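Local structure of protein angel homolog 2 (Homo sapiens, 6RW0) at residues 62-65 / 66-69; 200-203 / 204-207. The protein acts as a 2',3'-cyclic phosphatase although it belongs to the CCR4 family of deadenylases, and probably binds 3'-untranslated regions of mRNA. All coordinates share one frame; numbering follows the deposited sequence.

How the contacts relate
Both contacts are local, between residues two to four apart, but contact 1 takes in a whole short helix and its exit, contact 2 the first turn of a long one. Contact 1, over helix 62-67 and the residues that follow it, is only partly buried, and mixes amide, carboxylate and water bonds. Contact 2 opens helix 203-220, is largely buried, and rests on a salt bridge topped by an aliphatic side chain. Acidic groups are held by water and an amide in the first, and by arginines in the second. Leu64 in contact 1 comes near a bound magnesium ion. The two centres are about 23 Å apart, and the contacts do not touch.

Contact 1. Residues 62-65 / 66-69; sequences QDLL and EDNS
Gln62 and Glu66 are joined twice, by backbone and by side chain. The backbone bonds are helical: Glu66 N gives to Gln62 O (2.9 Å) and Asp67 N to Asp63 O (2.9 Å). At the next residue, Asn68 ND2 reaches back to Leu64 O at 2.9 Å, with that oxygen close to the plane of the amide, while Asn68 N bonds Leu65 O from above its carbonyl plane and makes a weak bond to Leu64 O, so that Leu64 O is held mainly by the side-chain amide.

Among the side chains, Gln62 NE2 donates almost straight to Glu66 OE2 (3.1 Å, 171° at the hydrogen). The acceptor lies in the amide plane but is met on its anti side, 35° out of the carboxylate plane, and the two flat groups stand nearly at right angles. Gln62 puts CG opposite its backbone N (chi1 -168°) and then bends, which carries NE2 to the carboxylate end of Glu66. Its OE1 is held by Arg85, and NE2 also gives to Leu80 O, fixing the amide's rotation.

One water bridges two carboxylates, donating to Asp63 OD1 (2.7 Å) and to Glu66 OE1 (2.9 Å), probably easing the repulsion between them; another donates to the backbone oxygen Asp63 O and to Asp67 OD1.

Leu64 points elsewhere, touching Glu105 and lying about 5 Å from a bound magnesium ion. This is the short helix that follows strand 49-58 in the DNase I-like endonuclease/exonuclease/phosphatase fold, beside the metal site.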
ATOM      1  N   GLN A  62     -13.005 -10.866   4.848  1.00 14.03           N
ATOM      2  CA  GLN A  62     -13.775 -11.629   5.831  1.00 14.73           C
ATOM      3  C   GLN A  62     -13.139 -12.983   6.124  1.00 15.48           C
ATOM      4  O   GLN A  62     -13.103 -13.420   7.287  1.00 15.86           O
ATOM      5  CB  GLN A  62     -15.218 -11.821   5.361  1.00 16.19           C
ATOM      6  CG  GLN A  62     -16.130 -12.349   6.458  1.00 16.77           C
ATOM      7  CD  GLN A  62     -16.342 -11.330   7.567  1.00 15.33           C
ATOM      8  OE1 GLN A  62     -16.232 -10.132   7.345  1.00 17.16           O
ATOM      9  NE2 GLN A  62     -16.677 -11.807   8.761  1.00 18.06           N
ATOM     10  N   ASP A  63     -12.659 -13.686   5.088  1.00 16.06           N
ATOM     11  CA  ASP A  63     -12.017 -14.976   5.312  1.00 16.91           C
ATOM     12  C   ASP A  63     -10.806 -14.816   6.223  1.00 17.19           C
ATOM     13  O   ASP A  63     -10.578 -15.638   7.117  1.00 17.80           O
ATOM     14  CB  ASP A  63     -11.539 -15.595   3.995  1.00 18.52           C
ATOM     15  CG  ASP A  63     -12.653 -16.189   3.155  1.00 20.45           C
ATOM     16  OD1 ASP A  63     -13.826 -16.195   3.574  1.00 23.83           O
ATOM     17  OD2 ASP A  63     -12.333 -16.661   2.040  1.00 23.54           O
ATOM     18  N   LEU A  64     -10.000 -13.773   5.987  1.00 15.05           N
ATOM     19  CA  LEU A  64      -8.815 -13.560   6.816  1.00 16.65           C
ATOM     20  C   LEU A  64      -9.186 -13.125   8.226  1.00 16.97           C
ATOM     21  O   LEU A  64      -8.512 -13.512   9.185  1.00 19.56           O
ATOM     22  CB  LEU A  64      -7.857 -12.575   6.145  1.00 18.89           C
ATOM     23  CG  LEU A  64      -7.333 -13.031   4.780  1.00 23.20           C
ATOM     24  CD1 LEU A  64      -6.328 -11.992   4.259  1.00 24.29           C
ATOM     25  CD2 LEU A  64      -6.727 -14.422   4.829  1.00 24.04           C
ATOM     26  N   LEU A  65     -10.267 -12.360   8.383  1.00 15.63           N
ATOM     27  CA  LEU A  65     -10.754 -12.027   9.712  1.00 16.23           C
ATOM     28  C   LEU A  65     -11.101 -13.299  10.475  1.00 17.83           C
ATOM     29  O   LEU A  65     -10.627 -13.519  11.596  1.00 18.22           O
ATOM     30  CB  LEU A  65     -11.975 -11.124   9.558  1.00 17.27           C
ATOM     31  CG  LEU A  65     -12.626 -10.476  10.769  1.00 18.19           C
ATOM     32  CD1 LEU A  65     -13.661  -9.460  10.270  1.00 17.41           C
ATOM     33  CD2 LEU A  65     -13.284 -11.501  11.674  1.00 21.48           C
ATOM     34  N   GLU A  66     -11.896 -14.173   9.851  1.00 17.26           N
ATOM     35  CA  GLU A  66     -12.349 -15.396  10.508  1.00 18.49           C
ATOM     36  C   GLU A  66     -11.205 -16.364  10.760  1.00 19.94           C
ATOM     37  O   GLU A  66     -11.213 -17.066  11.780  1.00 23.67           O
ATOM     38  CB  GLU A  66     -13.483 -16.018   9.687  1.00 20.75           C
ATOM     39  CG  GLU A  66     -14.735 -15.150   9.764  1.00 23.58           C
ATOM     40  CD  GLU A  66     -15.880 -15.616   8.906  1.00 30.08           C
ATOM     41  OE1 GLU A  66     -15.758 -16.675   8.261  1.00 34.73           O
ATOM     42  OE2 GLU A  66     -16.901 -14.898   8.878  1.00 29.82           O
ATOM     43  N   ASP A  67     -10.213 -16.398   9.870  1.00 19.44           N
ATOM     44  CA  ASP A  67      -9.067 -17.278  10.040  1.00 20.98           C
ATOM     45  C   ASP A  67      -8.131 -16.794  11.139  1.00 20.19           C
ATOM     46  O   ASP A  67      -7.271 -17.554  11.591  1.00 23.57           O
ATOM     47  CB  ASP A  67      -8.222 -17.307   8.766  1.00 27.27           C
ATOM     48  CG  ASP A  67      -8.785 -18.201   7.689  1.00 41.39           C
ATOM     49  OD1 ASP A  67      -9.752 -18.945   7.952  1.00 44.81           O
ATOM     50  OD2 ASP A  67      -8.241 -18.151   6.564  1.00 46.34           O
ATOM     51  N   ASN A  68      -8.252 -15.532  11.531  1.00 19.70           N
ATOM     52  CA  ASN A  68      -7.386 -14.903  12.519  1.00 20.20           C
ATOM     53  C   ASN A  68      -8.205 -14.321  13.653  1.00 19.19           C
ATOM     54  O   ASN A  68      -7.955 -13.210  14.128  1.00 19.74           O
ATOM     55  CB  ASN A  68      -6.538 -13.835  11.853  1.00 21.98           C
ATOM     56  CG  ASN A  68      -5.505 -14.427  10.966  1.00 26.14           C
ATOM     57  OD1 ASN A  68      -4.527 -14.983  11.447  1.00 27.26           O
ATOM     58  ND2 ASN A  68      -5.733 -14.373   9.662  1.00 29.80           N
ATOM     59  N   SER A  69      -9.195 -15.084  14.105  1.00 19.76           N
ATOM     60  CA  SER A  69     -10.177 -14.566  15.046  1.00 21.06           C
ATOM     61  C   SER A  69      -9.542 -14.121  16.351  1.00 20.84           C
ATOM     62  O   SER A  69     -10.115 -13.273  17.043  1.00 21.45           O
ATOM     63  CB  SER A  69     -11.272 -15.614  15.270  1.00 24.60           C
ATOM     64  OG  SER A  69     -10.791 -16.752  15.955  1.00 26.91           O
TER
HETATM   65  O   HOH W   1     -11.850 -18.235   6.808  1.00 38.56           O
HETATM   66  O   HOH W   2     -15.615 -15.915   5.516  1.00 45.71           O

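Contact 2. Residues 200-203 / 204-207; sequences PRRG and DIKL
Arg202 and Asp204 meet side-on, with two guanidinium nitrogens gripping one carboxylate. NE donates to Asp204 OD1 (3.0 Å), which offers its syn lone pair, and NH2 donates to OD2 (2.9 Å), nearly in the guanidinium plane and almost straight. The two planes are 35° apart, so the fork is slightly twisted. Asp204 holds CG between its backbone N and carbonyl carbon (chi1 52°), which swings the carboxylate back toward Arg202, while the arginine chain curls through bends at chi2 and chi3 to meet it. OD2 has a second salt bridge, to Arg275.

Ile205 comes at the same group from another direction: CD1 sits over the centre of one guanidinium face, 3.5 Å above the plane. Carboxylate at the edge and methyl on the face together fix how the guanidinium is turned. Replacing Arg202 with alanine would probably leave Asp204 with Arg275 but without its two-pronged mate, and take from Ile205 CD1 the flat group it rests on.

Lys206 turns the other way, its NZ among four acceptors, Gln267, the carbonyls of Leu197 and Tyr198 and a water, more than its three protons can serve fully at once. In the backbone, Lys206 N bonds Arg202 O at 3.1 Å and Leu207 N bonds Gly203 O.

Arg202, centre of an inverse gamma turn, is the N-cap of helix 203-220, the helix of a beta-alpha-beta crossover between the parallel strands 189-195 and 231-236.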
ATOM      1  N   PRO A 200       6.934 -11.277   9.678  1.00 15.08           N
ATOM      2  CA  PRO A 200       7.966 -10.318  10.097  1.00 15.24           C
ATOM      3  C   PRO A 200       9.399 -10.775   9.918  1.00 15.10           C
ATOM      4  O   PRO A 200      10.296  -9.932   9.781  1.00 15.80           O
ATOM      5  CB  PRO A 200       7.650 -10.088  11.583  1.00 17.40           C
ATOM      6  CG  PRO A 200       6.190 -10.303  11.668  1.00 20.47           C
ATOM      7  CD  PRO A 200       5.858 -11.396  10.688  1.00 16.28           C
ATOM      8  N   ARG A 201       9.676 -12.060   9.993  1.00 13.44           N
ATOM      9  CA  ARG A 201      11.058 -12.562   9.847  1.00 13.25           C
ATOM     10  C   ARG A 201      11.563 -12.390   8.411  1.00 13.73           C
ATOM     11  O   ARG A 201      12.716 -12.179   8.243  1.00 14.13           O
ATOM     12  CB  ARG A 201      11.149 -14.029  10.275  1.00 13.11           C
ATOM     13  CG  ARG A 201      12.574 -14.567  10.285  1.00 15.28           C
ATOM     14  CD  ARG A 201      12.693 -15.965  10.868  1.00 14.43           C
ATOM     15  NE  ARG A 201      12.036 -16.971  10.061  1.00 14.35           N
ATOM     16  CZ  ARG A 201      12.462 -18.207   9.910  1.00 14.31           C
ATOM     17  NH1 ARG A 201      13.678 -18.547  10.280  1.00 14.57           N
ATOM     18  NH2 ARG A 201      11.675 -19.105   9.359  1.00 14.71           N
ATOM     19  N   ARG A 202      10.693 -12.530   7.422  1.00 12.88           N
ATOM     20  CA  ARG A 202      11.138 -12.621   6.012  1.00 14.04           C
ATOM     21  C   ARG A 202      11.273 -11.279   5.290  1.00 13.10           C
ATOM     22  O   ARG A 202      10.663 -11.107   4.267  1.00 14.02           O
ATOM     23  CB  ARG A 202      10.214 -13.581   5.263  1.00 14.49           C
ATOM     24  CG  ARG A 202      10.184 -14.978   5.871  1.00 14.44           C
ATOM     25  CD  ARG A 202      11.564 -15.594   6.054  1.00 14.66           C
ATOM     26  NE  ARG A 202      12.327 -15.673   4.824  1.00 15.16           N
ATOM     27  CZ  ARG A 202      12.192 -16.613   3.912  1.00 15.88           C
ATOM     28  NH1 ARG A 202      11.350 -17.602   4.122  1.00 16.47           N
ATOM     29  NH2 ARG A 202      12.888 -16.556   2.799  1.00 16.44           N
ATOM     30  N   GLY A 203      12.228 -10.471   5.724  1.00 14.13           N
ATOM     31  CA  GLY A 203      12.569  -9.179   5.112  1.00 13.26           C
ATOM     32  C   GLY A 203      13.200  -9.372   3.748  1.00 14.22           C
ATOM     33  O   GLY A 203      13.167  -8.453   2.971  1.00 14.90           O
ATOM     34  N   ASP A 204      13.861 -10.505   3.543  1.00 13.93           N
ATOM     35  CA  ASP A 204      14.439 -10.864   2.233  1.00 13.49           C
ATOM     36  C   ASP A 204      13.300 -10.966   1.213  1.00 13.31           C
ATOM     37  O   ASP A 204      13.414 -10.402   0.164  1.00 13.21           O
ATOM     38  CB  ASP A 204      15.228 -12.171   2.334  1.00 13.66           C
ATOM     39  CG  ASP A 204      14.508 -13.359   2.942  1.00 14.81           C
ATOM     40  OD1 ASP A 204      13.617 -13.169   3.739  1.00 14.04           O
ATOM     41  OD2 ASP A 204      14.870 -14.445   2.595  1.00 16.53           O
ATOM     42  N   ILE A 205      12.213 -11.635   1.546  1.00 13.42           N
ATOM     43  CA  ILE A 205      11.072 -11.699   0.639  1.00 13.86           C
ATOM     44  C   ILE A 205      10.445 -10.323   0.470  1.00 13.52           C
ATOM     45  O   ILE A 205      10.137  -9.906  -0.651  1.00 13.59           O
ATOM     46  CB  ILE A 205      10.050 -12.762   1.084  1.00 13.10           C
ATOM     47  CG1 ILE A 205      10.703 -14.135   1.134  1.00 14.32           C
ATOM     48  CG2 ILE A 205       8.869 -12.729   0.114  1.00 14.66           C
ATOM     49  CD1 ILE A 205       9.780 -15.192   1.652  1.00 15.03           C
ATOM     50  N   LYS A 206      10.257  -9.586   1.570  1.00 12.94           N
ATOM     51  CA  LYS A 206       9.635  -8.268   1.479  1.00 13.11           C
ATOM     52  C   LYS A 206      10.390  -7.345   0.529  1.00 12.44           C
ATOM     53  O   LYS A 206       9.775  -6.652  -0.292  1.00 13.49           O
ATOM     54  CB  LYS A 206       9.578  -7.600   2.847  1.00 15.87           C
ATOM     55  CG  LYS A 206       8.441  -7.968   3.732  1.00 21.93           C
ATOM     56  CD  LYS A 206       8.276  -6.808   4.721  1.00 21.24           C
ATOM     57  CE  LYS A 206       6.946  -6.861   5.426  1.00 24.65           C
ATOM     58  NZ  LYS A 206       6.860  -7.935   6.412  1.00 21.03           N
ATOM     59  N   LEU A 207      11.720  -7.242   0.692  1.00 13.59           N
ATOM     60  CA  LEU A 207      12.500  -6.346  -0.163  1.00 13.19           C
ATOM     61  C   LEU A 207      12.456  -6.795  -1.614  1.00 12.82           C
ATOM     62  O   LEU A 207      12.440  -5.956  -2.525  1.00 14.72           O
ATOM     63  CB  LEU A 207      13.954  -6.262   0.307  1.00 14.52           C
ATOM     64  CG  LEU A 207      14.145  -5.335   1.501  1.00 15.71           C
ATOM     65  CD1 LEU A 207      15.534  -5.520   2.075  1.00 17.55           C
ATOM     66  CD2 LEU A 207      13.908  -3.883   1.135  1.00 18.23           C
TER
HETATM   67  O   HOH W   3       9.408  -9.077   6.781  1.00 24.12           O